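Local coordinates for probable hydrogenase nickel incorporation protein hypB (Methanocaldococcus jannaschii, PDB 2HF9) that probably acts as a dimeric GTPase in [NiFe] hydrogenase maturation, hydrolysing GTP slowly to support nickel insertion into the enzyme's metal centre, at residues K31-K35 with H36-A40; T52-I55 with E56-D60; H105-G108 with H109-D113; D175-A179 with V180-I184. All coordinates share one frame; numbering follows the deposited sequence.

How the interactions relate
The four contacts illustrate how short-range contacts along one chain change character with their place in a P-loop fold. Interaction 2 is the buried one, inside helix 51-62, where a helix start grips phosphates and magnesium. Interactions 1 and 3 are partly buried and touch each other: Leu-111 packs on Leu-32 and Leu-33, so the end of helix 18-35 and the zinc-binding helix 104-111 share an apolar seam. Interactions 1 and 4 both end a helix with a Schellman motif, yet lie on opposite sides of the chain's centre; interaction 4 meets two nucleotides near the second subunit. One nucleotide is shared, held by interaction 2 mainly at its phosphates and by interaction 4 at its base.

Interaction 1 (K31-K35 with H36-A40); sequences KLLNK and HGVVA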
loop_
_atom_site.group_PDB
_atom_site.type_symbol
_atom_site.label_atom_id
_atom_site.label_comp_id
_atom_site.label_asym_id
_atom_site.label_seq_id
_atom_site.Cartn_x
_atom_site.Cartn_y
_atom_site.Cartn_z
ATOM N N LYS A 31 12.594 25.609 8.110
ATOM C CA LYS A 31 12.935 26.986 8.456
ATOM C C LYS A 31 11.800 27.955 8.105
ATOM O O LYS A 31 11.441 28.810 8.918
ATOM C CB LYS A 31 14.287 27.378 7.821
ATOM C CG LYS A 31 14.686 28.877 7.809
ATOM C CD LYS A 31 14.271 29.700 9.044
ATOM C CE LYS A 31 14.632 29.060 10.375
ATOM N NZ LYS A 31 13.569 29.356 11.378
ATOM N N LEU A 32 11.217 27.797 6.917
ATOM C CA LEU A 32 10.088 28.628 6.497
ATOM C C LEU A 32 8.890 28.452 7.431
ATOM O O LEU A 32 8.249 29.430 7.824
ATOM C CB LEU A 32 9.693 28.330 5.043
ATOM C CG LEU A 32 8.460 29.041 4.463
ATOM C CD1 LEU A 32 8.676 30.547 4.321
ATOM C CD2 LEU A 32 8.054 28.426 3.123
ATOM N N LEU A 33 8.598 27.202 7.781
ATOM C CA LEU A 33 7.504 26.889 8.696
ATOM C C LEU A 33 7.744 27.481 10.089
ATOM O O LEU A 33 6.842 28.104 10.659
ATOM C CB LEU A 33 7.282 25.375 8.776
ATOM C CG LEU A 33 6.784 24.688 7.497
ATOM C CD1 LEU A 33 7.006 23.193 7.587
ATOM C CD2 LEU A 33 5.323 24.998 7.203
ATOM N N ASN A 34 8.958 27.299 10.614
ATOM C CA ASN A 34 9.347 27.843 11.926
ATOM C C ASN A 34 9.259 29.365 11.992
ATOM O O ASN A 34 8.874 29.934 13.017
ATOM C CB ASN A 34 10.758 27.388 12.314
ATOM C CG ASN A 34 10.822 25.914 12.686
ATOM O OD1 ASN A 34 9.836 25.328 13.130
ATOM N ND2 ASN A 34 11.994 25.311 12.511
ATOM N N LYS A 35 9.616 30.003 10.881
ATOM C CA LYS A 35 9.563 31.450 10.712
ATOM C C LYS A 35 8.136 31.964 10.888
ATOM O O LYS A 35 7.918 33.043 11.442
ATOM C CB LYS A 35 10.065 31.792 9.310
ATOM C CG LYS A 35 11.069 32.928 9.219
ATOM C CD LYS A 35 12.144 32.620 8.156
ATOM C CE LYS A 35 11.535 32.153 6.822
ATOM N NZ LYS A 35 12.428 31.215 6.054
ATOM N N HIS A 36 7.170 31.171 10.425
ATOM C CA HIS A 36 5.757 31.530 10.499
ATOM C C HIS A 36 4.989 30.800 11.603
ATOM O O HIS A 36 3.762 30.885 11.665
ATOM C CB HIS A 36 5.088 31.321 9.142
ATOM C CG HIS A 36 5.640 32.196 8.062
ATOM N ND1 HIS A 36 5.293 33.524 7.932
ATOM C CD2 HIS A 36 6.523 31.939 7.069
ATOM C CE1 HIS A 36 5.934 34.045 6.900
ATOM N NE2 HIS A 36 6.690 33.105 6.363
ATOM N N GLY A 37 5.715 30.085 12.461
ATOM C CA GLY A 37 5.129 29.419 13.623
ATOM C C GLY A 37 4.165 28.310 13.245
ATOM O O GLY A 37 3.114 28.150 13.866
ATOM N N VAL A 38 4.535 27.542 12.227
ATOM C CA VAL A 38 3.708 26.432 11.754
ATOM C C VAL A 38 4.367 25.125 12.170
ATOM O O VAL A 38 5.569 24.951 11.991
ATOM C CB VAL A 38 3.519 26.460 10.210
ATOM C CG1 VAL A 38 2.622 25.311 9.740
ATOM C CG2 VAL A 38 2.948 27.791 9.759
ATOM N N VAL A 39 3.580 24.222 12.747
ATOM C CA VAL A 39 4.072 22.886 13.061
ATOM C C VAL A 39 3.475 21.913 12.046
ATOM O O VAL A 39 2.252 21.827 11.903
ATOM C CB VAL A 39 3.757 22.466 14.522
ATOM C CG1 VAL A 39 4.435 21.142 14.850
ATOM C CG2 VAL A 39 4.225 23.544 15.504
ATOM N N ALA A 40 4.350 21.209 11.330
ATOM C CA ALA A 40 3.945 20.349 10.220
ATOM C C ALA A 40 4.104 18.859 10.510
ATOM O O ALA A 40 5.080 18.435 11.133
ATOM C CB ALA A 40 4.701 20.719 8.956
HETATM O O HOH W 1 7.072 26.090 14.073
#
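Leu-33 and Val-38 carry the contact at the end of helix 18-35, meeting through both backbone and side chain. The amide of Val-38 donates a nearly straight bond to the carbonyl of Leu-33 (N to O 2.8 Å, 170° at the hydrogen). On the apolar side, CD2 of Leu-33 lies 3.7 Å from CG1 of Val-38, while its other branch, CD1, reaches CB of Ala-40 at 3.6 Å. Leu-33 can span both because CG stands anti to its own carbonyl carbon (chi1 -66°), which places one methyl against Val-38 and the other against Ala-40. Leu-122 of strand 121-125 touches all three side chains.

His-36 turns back along the helix, with CD1 of Leu-32 at the edge of its imidazole, in the ring plane, 3.8 Å from CD2 of His-36. The ring's ND1 is held by Asp-117, which helps to fix its rotation. Replacing the imidazole by the methyl of an alanine is likely to leave Asp-117 without its mate and to open a gap beside CD1 of Leu-32.

Further out, a water donates to OD1 of Asn-34 and to the carbonyl O of Val-38, at 2.8 Å from the latter, and so ties the last helical turn to the departing chain; the same OD1 also pairs with His-141. Gly-37, with positive phi, adds a weak bond from its N to Asn-34 O (3.2 Å). Together with the Val-38 bond this is a Schellman motif with Gly-37 as its C-prime residue, the classic helix ending, here delivering the chain into strand 39-45 of the central parallel sheet.

Interaction 2 (T52-I55 with E56-D60); sequences TLLI and EKLID. With MG (magnesium ion), chain C; GSP (5'-guanosine-diphosphate-monothiophosphate), chain E.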
loop_
_atom_site.group_PDB
_atom_site.type_symbol
_atom_site.label_atom_id
_atom_site.label_comp_id
_atom_site.label_asym_id
_atom_site.label_seq_id
_atom_site.Cartn_x
_atom_site.Cartn_y
_atom_site.Cartn_z
ATOM N N THR A 52 -6.715 9.828 5.973
ATOM C CA THR A 52 -7.669 10.917 5.754
ATOM C C THR A 52 -8.670 11.015 6.897
ATOM O O THR A 52 -8.908 12.105 7.414
ATOM C CB THR A 52 -8.390 10.802 4.408
ATOM O OG1 THR A 52 -7.416 10.797 3.358
ATOM C CG2 THR A 52 -9.329 11.990 4.198
ATOM N N LEU A 53 -9.231 9.879 7.305
ATOM C CA LEU A 53 -10.165 9.865 8.428
ATOM C C LEU A 53 -9.520 10.404 9.709
ATOM O O LEU A 53 -10.158 11.138 10.461
ATOM C CB LEU A 53 -10.749 8.469 8.649
ATOM C CG LEU A 53 -11.959 8.360 9.590
ATOM C CD1 LEU A 53 -13.077 9.346 9.234
ATOM C CD2 LEU A 53 -12.487 6.931 9.598
ATOM N N LEU A 54 -8.258 10.049 9.945
ATOM C CA LEU A 54 -7.504 10.578 11.082
ATOM C C LEU A 54 -7.341 12.092 10.984
ATOM O O LEU A 54 -7.573 12.812 11.960
ATOM C CB LEU A 54 -6.132 9.901 11.199
ATOM C CG LEU A 54 -5.205 10.383 12.326
ATOM C CD1 LEU A 54 -5.855 10.228 13.708
ATOM C CD2 LEU A 54 -3.862 9.663 12.276
ATOM N N ILE A 55 -6.944 12.566 9.805
ATOM C CA ILE A 55 -6.758 14.000 9.568
ATOM C C ILE A 55 -8.082 14.753 9.767
ATOM O O ILE A 55 -8.115 15.806 10.421
ATOM C CB ILE A 55 -6.123 14.268 8.171
ATOM C CG1 ILE A 55 -4.622 13.957 8.208
ATOM C CG2 ILE A 55 -6.354 15.717 7.718
ATOM C CD1 ILE A 55 -3.961 13.864 6.843
ATOM N N GLU A 56 -9.163 14.188 9.233
ATOM C CA GLU A 56 -10.513 14.742 9.399
ATOM C C GLU A 56 -10.873 14.898 10.872
ATOM O O GLU A 56 -11.314 15.966 11.295
ATOM C CB GLU A 56 -11.558 13.860 8.709
ATOM C CG GLU A 56 -11.547 13.937 7.193
ATOM C CD GLU A 56 -12.639 13.095 6.565
ATOM O OE1 GLU A 56 -13.544 13.676 5.941
ATOM O OE2 GLU A 56 -12.608 11.860 6.709
ATOM N N LYS A 57 -10.671 13.833 11.645
ATOM C CA LYS A 57 -10.942 13.855 13.082
ATOM C C LYS A 57 -10.061 14.862 13.816
ATOM O O LYS A 57 -10.534 15.567 14.710
ATOM C CB LYS A 57 -10.790 12.454 13.699
ATOM C CG LYS A 57 -11.832 11.432 13.235
ATOM C CD LYS A 57 -13.230 11.794 13.699
ATOM C CE LYS A 57 -14.235 10.708 13.353
ATOM N NZ LYS A 57 -15.600 11.108 13.813
ATOM N N LEU A 58 -8.784 14.931 13.437
ATOM C CA LEU A 58 -7.866 15.911 14.021
ATOM C C LEU A 58 -8.279 17.357 13.741
ATOM O O LEU A 58 -8.255 18.195 14.650
ATOM C CB LEU A 58 -6.425 15.661 13.571
ATOM C CG LEU A 58 -5.730 14.421 14.152
ATOM C CD1 LEU A 58 -4.390 14.210 13.466
ATOM C CD2 LEU A 58 -5.547 14.527 15.661
ATOM N N ILE A 59 -8.656 17.646 12.495
ATOM C CA ILE A 59 -9.195 18.964 12.132
ATOM C C ILE A 59 -10.386 19.334 13.023
ATOM O O ILE A 59 -10.372 20.375 13.683
ATOM C CB ILE A 59 -9.603 19.043 10.637
ATOM C CG1 ILE A 59 -8.369 18.936 9.736
ATOM C CG2 ILE A 59 -10.352 20.358 10.340
ATOM C CD1 ILE A 59 -8.688 18.552 8.293
ATOM N N ASP A 60 -11.400 18.469 13.050
ATOM C CA ASP A 60 -12.612 18.696 13.849
ATOM C C ASP A 60 -12.311 19.035 15.305
ATOM O O ASP A 60 -12.960 19.898 15.900
ATOM C CB ASP A 60 -13.520 17.462 13.814
ATOM C CG ASP A 60 -14.191 17.262 12.475
ATOM O OD1 ASP A 60 -14.034 18.122 11.588
ATOM O OD2 ASP A 60 -14.881 16.233 12.308
HETATM MG MG MG C . -6.641 9.304 2.164
HETATM P PG GSP E . -5.830 6.459 0.935
HETATM O O3B GSP E . -6.566 5.860 2.234
HETATM S S1G GSP E . -4.304 5.686 0.724
HETATM O O2G GSP E . -6.757 6.155 -0.256
HETATM O O3G GSP E . -5.676 7.980 1.100
HETATM P PB GSP E . -6.492 6.503 3.712
HETATM O O1B GSP E . -5.321 5.938 4.414
HETATM O O2B GSP E . -6.509 7.977 3.713
HETATM P PA GSP E . -9.252 6.431 4.635
HETATM O O1A GSP E . -9.273 7.511 5.649
HETATM O O2A GSP E . -9.854 6.868 3.349
HETATM O O3A GSP E . -7.774 5.828 4.424
HETATM O "O5'" GSP E . -9.987 5.149 5.253
HETATM C "C5'" GSP E . -10.085 3.940 4.525
HETATM C "C4'" GSP E . -11.333 3.177 4.957
HETATM O "O4'" GSP E . -11.171 2.655 6.266
HETATM C "C3'" GSP E . -12.585 4.037 4.992
HETATM O "O3'" GSP E . -13.628 3.223 4.508
HETATM C "C2'" GSP E . -12.791 4.337 6.461
HETATM O "O2'" GSP E . -14.146 4.486 6.789
HETATM C "C1'" GSP E . -12.219 3.095 7.115
HETATM N N9 GSP E . -11.624 3.264 8.451
HETATM C C8 GSP E . -10.601 4.099 8.829
HETATM N N7 GSP E . -10.345 3.877 10.138
HETATM C C5 GSP E . -11.172 2.906 10.589
HETATM C C6 GSP E . -11.329 2.295 11.833
HETATM O O6 GSP E . -10.625 2.630 12.784
HETATM N N1 GSP E . -12.280 1.302 11.984
HETATM C C2 GSP E . -13.073 0.924 10.912
HETATM N N2 GSP E . -13.990 -0.026 11.064
HETATM N N3 GSP E . -12.911 1.530 9.680
HETATM C C4 GSP E . -11.972 2.503 9.529
HETATM O O HOH W 2 -8.482 8.551 1.702
#
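Glu-56 folds back across the preceding turn of helix 51-62, its side chain lying obliquely over Thr-52 and Leu-53. CG stands anti to its carbonyl carbon (chi1 -73°) and the chain runs extended beyond it, which brings OE2 to 3.6 Å from CD1 of Leu-53 and close to the methyl CG2 of Thr-52. The carboxylate is buried, and its charge is met by salt bridges from Lys-86 to OE1 and from Arg-83 to OE2. A leucine in place of Glu-56 would remove the carboxylate and is likely to leave Lys-86 and Arg-83 without their acidic mate.

Thr-52 divides its side chain between two tasks. While CG2 turns to Glu-56, OG1 binds the magnesium ion at 2.1 Å, beside two nucleotide oxygens and a water; Asp-80 and Glu-125 belong to the same site. Thr-52 N also donates to O2B of the nucleotide (2.9 Å), and Leu-53 N to O1A, as expected where a P-loop runs into its helix. Leu-53 forks likewise: CD2 lies 3.5 Å from C8 of the guanine, CD1 by the carboxylate.

Successive backbone bonds keep these groups in place, that from Glu-56 N to Thr-52 O being 2.8 Å and nearly straight (167°). On the inner side, CG2 of Ile-55 meets CD1 of Ile-59 at 3.7 Å, and Leu-54 leans on Leu-58. Phe-43 of strand 39-45 covers Ile-55, Leu-54 and Leu-58, helix 211-224 closes over the two leucines through Val-214, Phe-211 and Leu-215, and Met-84 of helix 78-85 packs against Ile-55.

Interaction 3 (H105-G108 with H109-D113); sequences HLVG and HALED. With ZN (zinc ion), chain D.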
loop_
_atom_site.group_PDB
_atom_site.type_symbol
_atom_site.label_atom_id
_atom_site.label_comp_id
_atom_site.label_asym_id
_atom_site.label_seq_id
_atom_site.Cartn_x
_atom_site.Cartn_y
_atom_site.Cartn_z
ATOM N N HIS A 105 10.560 19.241 -2.455
ATOM C CA HIS A 105 10.427 20.177 -3.562
ATOM C C HIS A 105 8.964 20.521 -3.845
ATOM O O HIS A 105 8.586 21.697 -3.852
ATOM C CB HIS A 105 11.112 19.622 -4.819
ATOM C CG HIS A 105 10.995 20.513 -6.014
ATOM N ND1 HIS A 105 10.527 20.068 -7.231
ATOM C CD2 HIS A 105 11.271 21.828 -6.174
ATOM C CE1 HIS A 105 10.528 21.070 -8.093
ATOM N NE2 HIS A 105 10.976 22.150 -7.476
ATOM N N LEU A 106 8.150 19.492 -4.064
ATOM C CA LEU A 106 6.731 19.685 -4.338
ATOM C C LEU A 106 6.011 20.308 -3.137
ATOM O O LEU A 106 5.172 21.197 -3.310
ATOM C CB LEU A 106 6.072 18.371 -4.785
ATOM C CG LEU A 106 5.878 18.127 -6.294
ATOM C CD1 LEU A 106 7.151 18.336 -7.114
ATOM C CD2 LEU A 106 5.321 16.727 -6.540
ATOM N N VAL A 107 6.362 19.853 -1.933
ATOM C CA VAL A 107 5.823 20.413 -0.691
ATOM C C VAL A 107 6.211 21.891 -0.532
ATOM O O VAL A 107 5.380 22.712 -0.148
ATOM C CB VAL A 107 6.232 19.571 0.554
ATOM C CG1 VAL A 107 5.940 20.317 1.859
ATOM C CG2 VAL A 107 5.522 18.218 0.540
ATOM N N GLY A 108 7.462 22.222 -0.844
ATOM C CA GLY A 108 7.928 23.610 -0.823
ATOM C C GLY A 108 7.051 24.542 -1.640
ATOM O O GLY A 108 6.666 25.618 -1.171
ATOM N N HIS A 109 6.720 24.117 -2.856
ATOM C CA HIS A 109 5.850 24.890 -3.747
ATOM C C HIS A 109 4.398 24.926 -3.280
ATOM O O HIS A 109 3.705 25.926 -3.470
ATOM C CB HIS A 109 5.948 24.364 -5.178
ATOM C CG HIS A 109 7.223 24.746 -5.861
ATOM N ND1 HIS A 109 7.540 26.055 -6.152
ATOM C CD2 HIS A 109 8.270 24.000 -6.284
ATOM C CE1 HIS A 109 8.725 26.099 -6.735
ATOM N NE2 HIS A 109 9.189 24.866 -6.829
ATOM N N ALA A 110 3.943 23.836 -2.666
ATOM C CA ALA A 110 2.614 23.813 -2.055
ATOM C C ALA A 110 2.507 24.890 -0.973
ATOM O O ALA A 110 1.471 25.549 -0.850
ATOM C CB ALA A 110 2.307 22.435 -1.487
ATOM N N LEU A 111 3.591 25.078 -0.216
ATOM C CA LEU A 111 3.662 26.097 0.838
ATOM C C LEU A 111 3.448 27.521 0.322
ATOM O O LEU A 111 2.971 28.384 1.057
ATOM C CB LEU A 111 4.991 26.010 1.603
ATOM C CG LEU A 111 5.306 24.733 2.391
ATOM C CD1 LEU A 111 6.656 24.838 3.080
ATOM C CD2 LEU A 111 4.218 24.424 3.400
ATOM N N GLU A 112 3.798 27.752 -0.942
ATOM C CA GLU A 112 3.604 29.057 -1.582
ATOM C C GLU A 112 2.120 29.394 -1.767
ATOM O O GLU A 112 1.755 30.570 -1.851
ATOM C CB GLU A 112 4.360 29.122 -2.917
ATOM C CG GLU A 112 5.885 29.017 -2.775
ATOM C CD GLU A 112 6.605 28.722 -4.087
ATOM O OE1 GLU A 112 5.938 28.484 -5.118
ATOM O OE2 GLU A 112 7.850 28.722 -4.084
ATOM N N ASP A 113 1.272 28.365 -1.808
ATOM C CA ASP A 113 -0.179 28.545 -1.947
ATOM C C ASP A 113 -0.915 28.704 -0.607
ATOM O O ASP A 113 -2.146 28.799 -0.571
ATOM C CB ASP A 113 -0.786 27.394 -2.757
ATOM C CG ASP A 113 -0.528 27.524 -4.248
ATOM O OD1 ASP A 113 -0.421 28.666 -4.752
ATOM O OD2 ASP A 113 -0.440 26.481 -4.925
HETATM ZN ZN ZN D . 10.970 23.974 -7.835
#
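His-109 N donates to His-105 O at 3.2 Å in regular i to i+4 fashion, as Ala-110 does to Leu-106 and Leu-111 to Val-107, so helix 104-111 sets the two histidines one turn apart on the same side. The rings of His-105 and His-109 meet as an offset edge-to-face pair, with centroids 4.9 Å apart and planes at 82°. The edge of His-109 is directed at the face of His-105. Different first torsions bring the rings together: CG of His-105 is anti to the backbone N (chi1 179°), whereas CG of His-109 is anti to the carbonyl carbon (chi1 -74°).

A zinc ion bridges the two rings, bound by NE2 of His-105 at 1.9 Å and by NE2 of His-109 at 2.2 Å. Two histidines spaced i, i+4 on a helix form a familiar metal-binding pair, and in this protein they make a zinc site separate from the one to which Cys-100 and His-101 contribute.

Glu-112 forms the second shell. ND1 of His-109 donates a nearly straight bond to its OE1 (3.1 Å), with the oxygen close to the imidazole plane and the donor well above the plane of the carboxylate. That bond helps to fix the ring's rotation and presents NE2 to the metal; the carboxylate may also make the imidazole a somewhat stronger zinc ligand.

Away from the metal, Val-107 and Leu-111 pack on the central sheet. Val-107 touches Ile-124 and Leu-111 touches Leu-122, both in strand 121-125, while the CB of Ala-110 meets Val-92 of strand 90-95.

Interaction 4 (D175-A179 with V180-I184); sequences DLADA and VGADI. With GSP (5'-guanosine-diphosphate-monothiophosphate), chain E; GSP (5'-guanosine-diphosphate-monothiophosphate), chain H.
A Schellman motif ends the short helix 177-180, with Gly-181, at positive phi, as its C-prime residue, beside the guanine-binding part of this G-domain. Ala-182 N donates to Ala-177 O at 2.8 Å, and a longer, weak bond joins Gly-181 N to Asp-178 O. Ala-177 packs tightly on the chain that follows: its CB meets CG2 of Ile-184 at 3.5 Å, and Thr-149 touches both residues. Val-180 lays CG2 back over the turn, 3.3 Å from Ala-177 O. That methyl stands between its own backbone N and carbonyl carbon, while CG1 is directed to the nucleotide bound by the second subunit.

Two nucleotides are touched here. Asp-175, just before the helix, reads the guanine of the nucleotide held by its own subunit: OD1 accepts from N1 at 2.7 Å and OD2 from N2 at 2.8 Å, a two-pronged grip that recognises guanine, as in the base-specificity motif of other G proteins. Ser-204 also bonds to OD1 and helps to hold the carboxylate. Leu-176 adds CD1 beside N2 of the same base.

At the helix end, Ala-179 O accepts from N2 of the second subunit's guanine (2.9 Å) and also from Lys-206 of that subunit, while Val-180 O receives a weak bond from the ribose O3'. Leu-176 of the second subunit packs on Ala-179 and Val-180, so the helix end belongs to the dimer interface as well as to the pocket. Across the turn, a water donates to OD1 of Asp-178 and to the carbonyl O of Ala-182, 2.9 Å from the latter.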
loop_
_atom_site.group_PDB
_atom_site.type_symbol
_atom_site.label_atom_id
_atom_site.label_comp_id
_atom_site.label_asym_id
_atom_site.label_seq_id
_atom_site.Cartn_x
_atom_site.Cartn_y
_atom_site.Cartn_z
ATOM N N ASP A 175 -10.814 -2.136 16.006
ATOM C CA ASP A 175 -12.155 -2.715 16.061
ATOM C C ASP A 175 -12.344 -3.898 15.098
ATOM O O ASP A 175 -13.296 -4.666 15.239
ATOM C CB ASP A 175 -13.223 -1.635 15.840
ATOM C CG ASP A 175 -13.089 -0.932 14.496
ATOM O OD1 ASP A 175 -12.133 -0.142 14.310
ATOM O OD2 ASP A 175 -13.954 -1.158 13.626
ATOM N N LEU A 176 -11.423 -4.055 14.149
ATOM C CA LEU A 176 -11.528 -5.106 13.127
ATOM C C LEU A 176 -10.501 -6.236 13.282
ATOM O O LEU A 176 -10.437 -7.135 12.440
ATOM C CB LEU A 176 -11.414 -4.496 11.722
ATOM C CG LEU A 176 -12.347 -3.334 11.379
ATOM C CD1 LEU A 176 -12.002 -2.756 10.019
ATOM C CD2 LEU A 176 -13.799 -3.766 11.425
ATOM N N ALA A 177 -9.717 -6.190 14.358
ATOM C CA ALA A 177 -8.573 -7.093 14.529
ATOM C C ALA A 177 -8.968 -8.568 14.602
ATOM O O ALA A 177 -8.330 -9.422 13.980
ATOM C CB ALA A 177 -7.765 -6.693 15.756
ATOM N N ASP A 178 -10.017 -8.863 15.363
ATOM C CA ASP A 178 -10.512 -10.233 15.495
ATOM C C ASP A 178 -11.055 -10.789 14.179
ATOM O O ASP A 178 -10.927 -11.979 13.904
ATOM C CB ASP A 178 -11.575 -10.323 16.593
ATOM C CG ASP A 178 -11.008 -10.058 17.986
ATOM O OD1 ASP A 178 -9.770 -9.970 18.139
ATOM O OD2 ASP A 178 -11.810 -9.937 18.932
ATOM N N ALA A 179 -11.646 -9.917 13.365
ATOM C CA ALA A 179 -12.244 -10.324 12.095
ATOM C C ALA A 179 -11.213 -10.685 11.019
ATOM O O ALA A 179 -11.520 -11.440 10.102
ATOM C CB ALA A 179 -13.211 -9.251 11.595
ATOM N N VAL A 180 -10.000 -10.144 11.140
ATOM C CA VAL A 180 -8.878 -10.498 10.256
ATOM C C VAL A 180 -7.892 -11.467 10.906
ATOM O O VAL A 180 -6.979 -11.973 10.243
ATOM C CB VAL A 180 -8.084 -9.244 9.770
ATOM C CG1 VAL A 180 -8.880 -8.472 8.741
ATOM C CG2 VAL A 180 -7.691 -8.349 10.941
ATOM N N GLY A 181 -8.070 -11.713 12.200
ATOM C CA GLY A 181 -7.174 -12.586 12.955
ATOM C C GLY A 181 -5.860 -11.916 13.317
ATOM O O GLY A 181 -4.847 -12.593 13.511
ATOM N N ALA A 182 -5.879 -10.585 13.414
ATOM C CA ALA A 182 -4.683 -9.808 13.744
ATOM C C ALA A 182 -4.489 -9.689 15.251
ATOM O O ALA A 182 -5.437 -9.428 15.987
ATOM C CB ALA A 182 -4.750 -8.426 13.106
ATOM N N ASP A 183 -3.249 -9.884 15.696
ATOM C CA ASP A 183 -2.890 -9.785 17.107
ATOM C C ASP A 183 -2.348 -8.382 17.355
ATOM O O ASP A 183 -1.206 -8.091 17.006
ATOM C CB ASP A 183 -1.837 -10.849 17.454
ATOM C CG ASP A 183 -1.508 -10.913 18.950
ATOM O OD1 ASP A 183 -1.764 -9.941 19.691
ATOM O OD2 ASP A 183 -0.970 -11.956 19.385
ATOM N N ILE A 184 -3.177 -7.517 17.941
ATOM C CA ILE A 184 -2.807 -6.105 18.128
ATOM C C ILE A 184 -1.682 -5.917 19.150
ATOM O O ILE A 184 -0.869 -5.004 19.015
ATOM C CB ILE A 184 -4.020 -5.183 18.462
ATOM C CG1 ILE A 184 -4.660 -5.540 19.812
ATOM C CG2 ILE A 184 -5.041 -5.205 17.326
ATOM C CD1 ILE A 184 -5.701 -4.534 20.290
HETATM P PG GSP E . -5.830 6.459 0.935
HETATM O O3B GSP E . -6.566 5.860 2.234
HETATM S S1G GSP E . -4.304 5.686 0.724
HETATM O O2G GSP E . -6.757 6.155 -0.256
HETATM O O3G GSP E . -5.676 7.980 1.100
HETATM P PB GSP E . -6.492 6.503 3.712
HETATM O O1B GSP E . -5.321 5.938 4.414
HETATM O O2B GSP E . -6.509 7.977 3.713
HETATM P PA GSP E . -9.252 6.431 4.635
HETATM O O1A GSP E . -9.273 7.511 5.649
HETATM O O2A GSP E . -9.854 6.868 3.349
HETATM O O3A GSP E . -7.774 5.828 4.424
HETATM O "O5'" GSP E . -9.987 5.149 5.253
HETATM C "C5'" GSP E . -10.085 3.940 4.525
HETATM C "C4'" GSP E . -11.333 3.177 4.957
HETATM O "O4'" GSP E . -11.171 2.655 6.266
HETATM C "C3'" GSP E . -12.585 4.037 4.992
HETATM O "O3'" GSP E . -13.628 3.223 4.508
HETATM C "C2'" GSP E . -12.791 4.337 6.461
HETATM O "O2'" GSP E . -14.146 4.486 6.789
HETATM C "C1'" GSP E . -12.219 3.095 7.115
HETATM N N9 GSP E . -11.624 3.264 8.451
HETATM C C8 GSP E . -10.601 4.099 8.829
HETATM N N7 GSP E . -10.345 3.877 10.138
HETATM C C5 GSP E . -11.172 2.906 10.589
HETATM C C6 GSP E . -11.329 2.295 11.833
HETATM O O6 GSP E . -10.625 2.630 12.784
HETATM N N1 GSP E . -12.280 1.302 11.984
HETATM C C2 GSP E . -13.073 0.924 10.912
HETATM N N2 GSP E . -13.990 -0.026 11.064
HETATM N N3 GSP E . -12.911 1.530 9.680
HETATM C C4 GSP E . -11.972 2.503 9.529
HETATM P PG GSP H . 1.475 -8.450 1.893
HETATM O O3B GSP H . -0.027 -8.911 2.242
HETATM S S1G GSP H . 1.492 -7.043 0.897
HETATM O O2G GSP H . 2.147 -8.180 3.254
HETATM O O3G GSP H . 2.198 -9.603 1.185
HETATM P PB GSP H . -0.940 -9.889 1.343
HETATM O O1B GSP H . -1.571 -9.082 0.280
HETATM O O2B GSP H . -0.218 -11.074 0.843
HETATM P PA GSP H . -2.219 -11.571 3.318
HETATM O O1A GSP H . -2.544 -12.784 2.540
HETATM O O2A GSP H . -1.009 -11.747 4.160
HETATM O O3A GSP H . -2.127 -10.282 2.362
HETATM O "O5'" GSP H . -3.499 -11.170 4.206
HETATM C "C5'" GSP H . -3.449 -10.082 5.107
HETATM C "C4'" GSP H . -4.469 -10.316 6.218
HETATM O "O4'" GSP H . -5.784 -10.244 5.689
HETATM C "C3'" GSP H . -4.331 -11.699 6.836
HETATM O "O3'" GSP H . -4.499 -11.554 8.226
HETATM C "C2'" GSP H . -5.476 -12.499 6.249
HETATM O "O2'" GSP H . -5.939 -13.469 7.153
HETATM C "C1'" GSP H . -6.513 -11.418 6.001
HETATM N N9 GSP H . -7.467 -11.692 4.912
HETATM C C8 GSP H . -7.205 -11.938 3.586
HETATM N N7 GSP H . -8.389 -12.101 2.948
HETATM C C5 GSP H . -9.395 -11.950 3.840
HETATM C C6 GSP H . -10.785 -12.004 3.736
HETATM O O6 GSP H . -11.329 -12.238 2.661
HETATM N N1 GSP H . -11.562 -11.797 4.860
HETATM C C2 GSP H . -10.967 -11.537 6.081
HETATM N N2 GSP H . -11.708 -11.338 7.163
HETATM N N3 GSP H . -9.591 -11.483 6.177
HETATM C C4 GSP H . -8.822 -11.684 5.077
HETATM O O HOH W 3 -7.498 -11.231 16.886
#